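Local coordinates for beta-mannosidase (Trichoderma harzianum, PDB 4CVU), which probably hydrolyses terminal beta-D-mannose residues from the non-reducing ends of beta-mannosides, as a fungal member of glycoside hydrolase family 2, at residues A[875-889]-A[901-914]. Sequence-based numbering, arbitrary orientation.
Sequences FTVEATAGVSLYTWL and DNAFVLRPGEKKEV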
# COMPACT_ATOMS: atom_id res chain seq x y z
N PHE A 875 -23.74 11.90 18.47
CA PHE A 875 -23.26 12.99 17.65
C PHE A 875 -24.45 13.89 17.44
O PHE A 875 -25.57 13.41 17.18
CB PHE A 875 -22.75 12.49 16.28
CG PHE A 875 -21.48 11.72 16.36
CD1 PHE A 875 -20.24 12.36 16.30
CD2 PHE A 875 -21.50 10.35 16.50
CE1 PHE A 875 -19.06 11.65 16.40
CE2 PHE A 875 -20.33 9.63 16.59
CZ PHE A 875 -19.11 10.29 16.54
N THR A 876 -24.24 15.20 17.55
CA THR A 876 -25.26 16.13 17.15
C THR A 876 -24.83 16.77 15.82
O THR A 876 -23.72 17.25 15.70
CB THR A 876 -25.57 17.19 18.26
OG1 THR A 876 -26.26 16.55 19.34
CG2 THR A 876 -26.45 18.29 17.74
N VAL A 877 -25.76 16.78 14.88
CA VAL A 877 -25.58 17.29 13.53
C VAL A 877 -26.57 18.42 13.32
O VAL A 877 -27.75 18.24 13.56
CB VAL A 877 -25.87 16.19 12.48
CG1 VAL A 877 -25.52 16.66 11.08
CG2 VAL A 877 -25.12 14.93 12.82
N GLU A 878 -26.11 19.58 12.88
CA GLU A 878 -26.99 20.72 12.69
C GLU A 878 -26.73 21.46 11.38
O GLU A 878 -25.62 21.83 11.12
CB GLU A 878 -26.87 21.69 13.87
CG GLU A 878 -28.03 22.68 13.97
CD GLU A 878 -27.80 23.76 15.04
OE1 GLU A 878 -26.78 23.69 15.78
OE2 GLU A 878 -28.65 24.67 15.13
N ALA A 879 -27.77 21.63 10.56
CA ALA A 879 -27.67 22.50 9.40
C ALA A 879 -27.99 23.94 9.86
O ALA A 879 -29.08 24.21 10.34
CB ALA A 879 -28.63 22.05 8.32
N THR A 880 -27.01 24.83 9.73
CA THR A 880 -27.07 26.19 10.28
C THR A 880 -27.62 27.24 9.28
O THR A 880 -28.29 28.20 9.68
CB THR A 880 -25.66 26.56 10.82
OG1 THR A 880 -25.44 25.80 12.02
CG2 THR A 880 -25.52 27.99 11.15
N ALA A 881 -27.37 27.05 7.99
CA ALA A 881 -27.65 28.08 6.97
C ALA A 881 -28.72 27.70 5.96
O ALA A 881 -29.24 28.56 5.25
CB ALA A 881 -26.36 28.40 6.23
N GLY A 882 -29.03 26.42 5.86
CA GLY A 882 -30.04 25.97 4.91
C GLY A 882 -30.23 24.47 4.96
O GLY A 882 -29.70 23.79 5.83
N VAL A 883 -31.00 23.96 4.01
CA VAL A 883 -31.29 22.53 3.94
C VAL A 883 -30.08 21.77 3.45
O VAL A 883 -29.44 22.16 2.47
CB VAL A 883 -32.45 22.22 2.98
CG1 VAL A 883 -32.58 20.72 2.74
CG2 VAL A 883 -33.73 22.78 3.54
N SER A 884 -29.77 20.67 4.13
CA SER A 884 -28.71 19.78 3.69
C SER A 884 -29.31 18.51 3.14
O SER A 884 -30.09 17.86 3.84
CB SER A 884 -27.80 19.45 4.87
OG SER A 884 -27.13 18.26 4.58
N LEU A 885 -28.94 18.11 1.92
CA LEU A 885 -29.40 16.86 1.33
C LEU A 885 -28.32 15.80 1.41
O LEU A 885 -27.15 16.10 1.22
CB LEU A 885 -29.79 17.07 -0.15
CG LEU A 885 -30.88 18.09 -0.41
CD1 LEU A 885 -31.20 18.18 -1.91
CD2 LEU A 885 -32.10 17.69 0.39
N TYR A 886 -28.72 14.55 1.69
CA TYR A 886 -27.84 13.40 1.69
C TYR A 886 -26.72 13.69 2.69
O TYR A 886 -25.57 13.56 2.31
CB TYR A 886 -27.19 13.11 0.32
CG TYR A 886 -28.20 12.75 -0.75
CD1 TYR A 886 -28.64 11.46 -0.89
CD2 TYR A 886 -28.69 13.70 -1.59
CE1 TYR A 886 -29.61 11.11 -1.87
CE2 TYR A 886 -29.65 13.37 -2.58
CZ TYR A 886 -30.08 12.07 -2.71
OH TYR A 886 -31.05 11.68 -3.69
N THR A 887 -27.08 14.15 3.88
CA THR A 887 -26.10 14.40 4.97
C THR A 887 -25.43 13.11 5.31
O THR A 887 -26.13 12.11 5.48
CB THR A 887 -26.85 14.95 6.19
OG1 THR A 887 -27.68 16.04 5.77
CG2 THR A 887 -25.91 15.45 7.29
N TRP A 888 -24.09 13.12 5.52
CA TRP A 888 -23.35 11.88 5.50
C TRP A 888 -22.22 11.98 6.48
O TRP A 888 -21.37 12.82 6.29
CB TRP A 888 -22.78 11.62 4.09
CG TRP A 888 -21.99 10.34 3.99
CD1 TRP A 888 -20.62 10.22 3.88
CD2 TRP A 888 -22.51 9.01 4.07
NE1 TRP A 888 -20.27 8.87 3.84
CE2 TRP A 888 -21.41 8.11 3.97
CE3 TRP A 888 -23.79 8.48 4.18
CZ2 TRP A 888 -21.56 6.75 4.00
CZ3 TRP A 888 -23.94 7.10 4.21
CH2 TRP A 888 -22.85 6.25 4.13
N LEU A 889 -22.23 11.09 7.47
CA LEU A 889 -21.17 10.95 8.45
C LEU A 889 -20.26 9.86 8.00
O LEU A 889 -20.74 8.83 7.54
CB LEU A 889 -21.78 10.59 9.78
CG LEU A 889 -22.73 11.66 10.36
CD1 LEU A 889 -23.75 11.00 11.26
CD2 LEU A 889 -21.96 12.68 11.13
N ASP A 901 -28.32 6.30 11.86
CA ASP A 901 -28.91 6.86 10.66
C ASP A 901 -27.81 7.53 9.84
O ASP A 901 -26.77 7.89 10.39
CB ASP A 901 -29.98 7.90 11.00
CG ASP A 901 -30.96 8.11 9.85
OD1 ASP A 901 -30.99 7.26 8.93
OD2 ASP A 901 -31.69 9.12 9.86
N ASN A 902 -28.04 7.66 8.55
CA ASN A 902 -27.09 8.31 7.66
C ASN A 902 -27.78 8.59 6.34
O ASN A 902 -28.84 8.01 6.07
CB ASN A 902 -25.83 7.45 7.47
CG ASN A 902 -24.56 8.26 7.50
OD1 ASN A 902 -24.60 9.48 7.39
ND2 ASN A 902 -23.43 7.59 7.66
N ALA A 903 -27.19 9.47 5.53
CA ALA A 903 -27.79 9.88 4.26
C ALA A 903 -29.21 10.39 4.46
O ALA A 903 -30.15 9.82 3.93
CB ALA A 903 -27.76 8.74 3.24
N PHE A 904 -29.34 11.47 5.24
CA PHE A 904 -30.64 12.02 5.58
C PHE A 904 -30.76 13.52 5.22
O PHE A 904 -29.76 14.22 4.98
CB PHE A 904 -30.94 11.81 7.07
CG PHE A 904 -29.81 12.20 8.00
CD1 PHE A 904 -29.62 13.52 8.37
CD2 PHE A 904 -28.94 11.24 8.50
CE1 PHE A 904 -28.58 13.87 9.23
CE2 PHE A 904 -27.90 11.59 9.36
CZ PHE A 904 -27.72 12.92 9.71
N VAL A 905 -31.99 13.98 5.08
CA VAL A 905 -32.27 15.37 4.89
C VAL A 905 -32.33 16.07 6.22
O VAL A 905 -32.88 15.57 7.15
CB VAL A 905 -33.61 15.59 4.12
CG1 VAL A 905 -33.99 17.06 4.08
CG2 VAL A 905 -33.50 15.04 2.71
N LEU A 906 -31.75 17.25 6.29
CA LEU A 906 -31.72 18.01 7.51
C LEU A 906 -32.09 19.45 7.21
O LEU A 906 -31.56 20.02 6.29
CB LEU A 906 -30.31 17.96 8.03
CG LEU A 906 -30.05 18.16 9.49
CD1 LEU A 906 -30.74 17.14 10.34
CD2 LEU A 906 -28.55 18.15 9.67
N ARG A 907 -33.00 20.03 8.00
CA ARG A 907 -33.43 21.42 7.82
C ARG A 907 -32.85 22.25 8.94
O ARG A 907 -32.64 21.74 9.98
CB ARG A 907 -34.93 21.59 7.90
CG ARG A 907 -35.76 20.43 7.41
CD ARG A 907 -37.15 20.93 7.14
NE ARG A 907 -38.15 20.13 7.79
CZ ARG A 907 -39.26 20.62 8.33
NH1 ARG A 907 -39.52 21.93 8.32
NH2 ARG A 907 -40.09 19.79 8.91
N PRO A 908 -32.62 23.53 8.71
CA PRO A 908 -31.87 24.30 9.67
C PRO A 908 -32.64 24.48 10.95
O PRO A 908 -33.87 24.49 10.94
CB PRO A 908 -31.62 25.62 8.96
CG PRO A 908 -32.70 25.72 7.95
CD PRO A 908 -33.01 24.33 7.54
N GLY A 909 -31.90 24.56 12.06
CA GLY A 909 -32.50 24.66 13.38
C GLY A 909 -32.86 23.30 13.95
O GLY A 909 -32.71 23.09 15.15
N GLU A 910 -33.35 22.40 13.10
CA GLU A 910 -33.61 21.01 13.47
C GLU A 910 -32.30 20.41 13.92
O GLU A 910 -31.30 20.44 13.20
CB GLU A 910 -34.17 20.20 12.29
CG GLU A 910 -34.25 18.67 12.51
CD GLU A 910 -34.39 17.84 11.23
OE1 GLU A 910 -34.35 18.38 10.11
OE2 GLU A 910 -34.54 16.60 11.35
N LYS A 911 -32.30 19.88 15.12
CA LYS A 911 -31.14 19.19 15.64
C LYS A 911 -31.42 17.67 15.52
O LYS A 911 -32.49 17.18 15.90
CB LYS A 911 -30.85 19.61 17.09
CG LYS A 911 -29.58 20.44 17.28
CD LYS A 911 -29.83 21.94 17.35
CE LYS A 911 -28.98 22.58 18.46
NZ LYS A 911 -28.94 24.07 18.42
N LYS A 912 -30.47 16.96 14.94
CA LYS A 912 -30.53 15.52 14.87
C LYS A 912 -29.42 14.93 15.71
O LYS A 912 -28.28 15.34 15.63
CB LYS A 912 -30.38 15.02 13.43
CG LYS A 912 -30.44 13.50 13.39
CD LYS A 912 -30.38 12.95 12.00
CE LYS A 912 -31.73 12.46 11.52
NZ LYS A 912 -32.04 11.09 11.99
N GLU A 913 -29.78 13.93 16.50
CA GLU A 913 -28.83 13.14 17.23
C GLU A 913 -28.62 11.80 16.51
O GLU A 913 -29.58 11.17 16.04
CB GLU A 913 -29.34 12.86 18.62
CG GLU A 913 -29.58 14.12 19.44
CD GLU A 913 -30.07 13.77 20.82
OE1 GLU A 913 -30.27 12.56 21.03
OE2 GLU A 913 -30.26 14.71 21.68
N VAL A 914 -27.37 11.39 16.41
CA VAL A 914 -27.02 10.13 15.73
C VAL A 914 -26.03 9.38 16.60
O VAL A 914 -24.96 9.88 16.87
CB VAL A 914 -26.40 10.40 14.35
CG1 VAL A 914 -26.04 9.10 13.66
CG2 VAL A 914 -27.34 11.21 13.45
O HOH W 1 -26.98 26.08 16.96
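Asn902 lays its carboxamide against one face of the Trp888 indole, toward the rim of the ring: CG stands 3.4 Å from Trp888 CE3, and ND2 rides above the six-membered ring. The same amide grips the backbone of Leu889 twice. OD1 takes the Leu889 N-H at 2.9 Å on a lone pair, and ND2 gives a nearly straight bond (170°) to Leu889 O, almost in its own amide plane. Without the amide, as with an alanine here, Leu889 N and O would probably lose these mates and that patch of indole its cover. One step on, Ala903 and Phe904 both face Thr887, a G1 beta bulge. With its ring carbon CG set between backbone N and carbonyl carbon (chi1 48°), Phe904 turns a face to Thr887, whose CB sits 4.1 Å from the ring centroid. Lys912 CD lies over the opposite face, and its NZ reaches on to a salt bridge with Asp901, which also pairs with Arg735. Phe904 O accepts from both Thr887 N and Thr887 OG1, while Ser884 OG donates to that hydroxyl in turn. These segments supply strands to both sheets of the Ig-like beta-sandwich near the C-terminus: 875-879 pairs antiparallel with 911-914 in one, and the strand around 884-889 with 904-906 in the other. Between the layers Leu906 sends CD2 across to Val877 CG1, 3.7 Å away, and to Ala879 CB. Farther along, Leu889 CD1 packs on Val914 CG1 at 3.8 Å, with Phe899 touching both residues. At the other end, the bent chain of Lys911 crosses the extended Glu878 obliquely in a long salt bridge, NZ 3.4 Å from OE2, and one water joins Glu878 OE1 to Lys911 NZ.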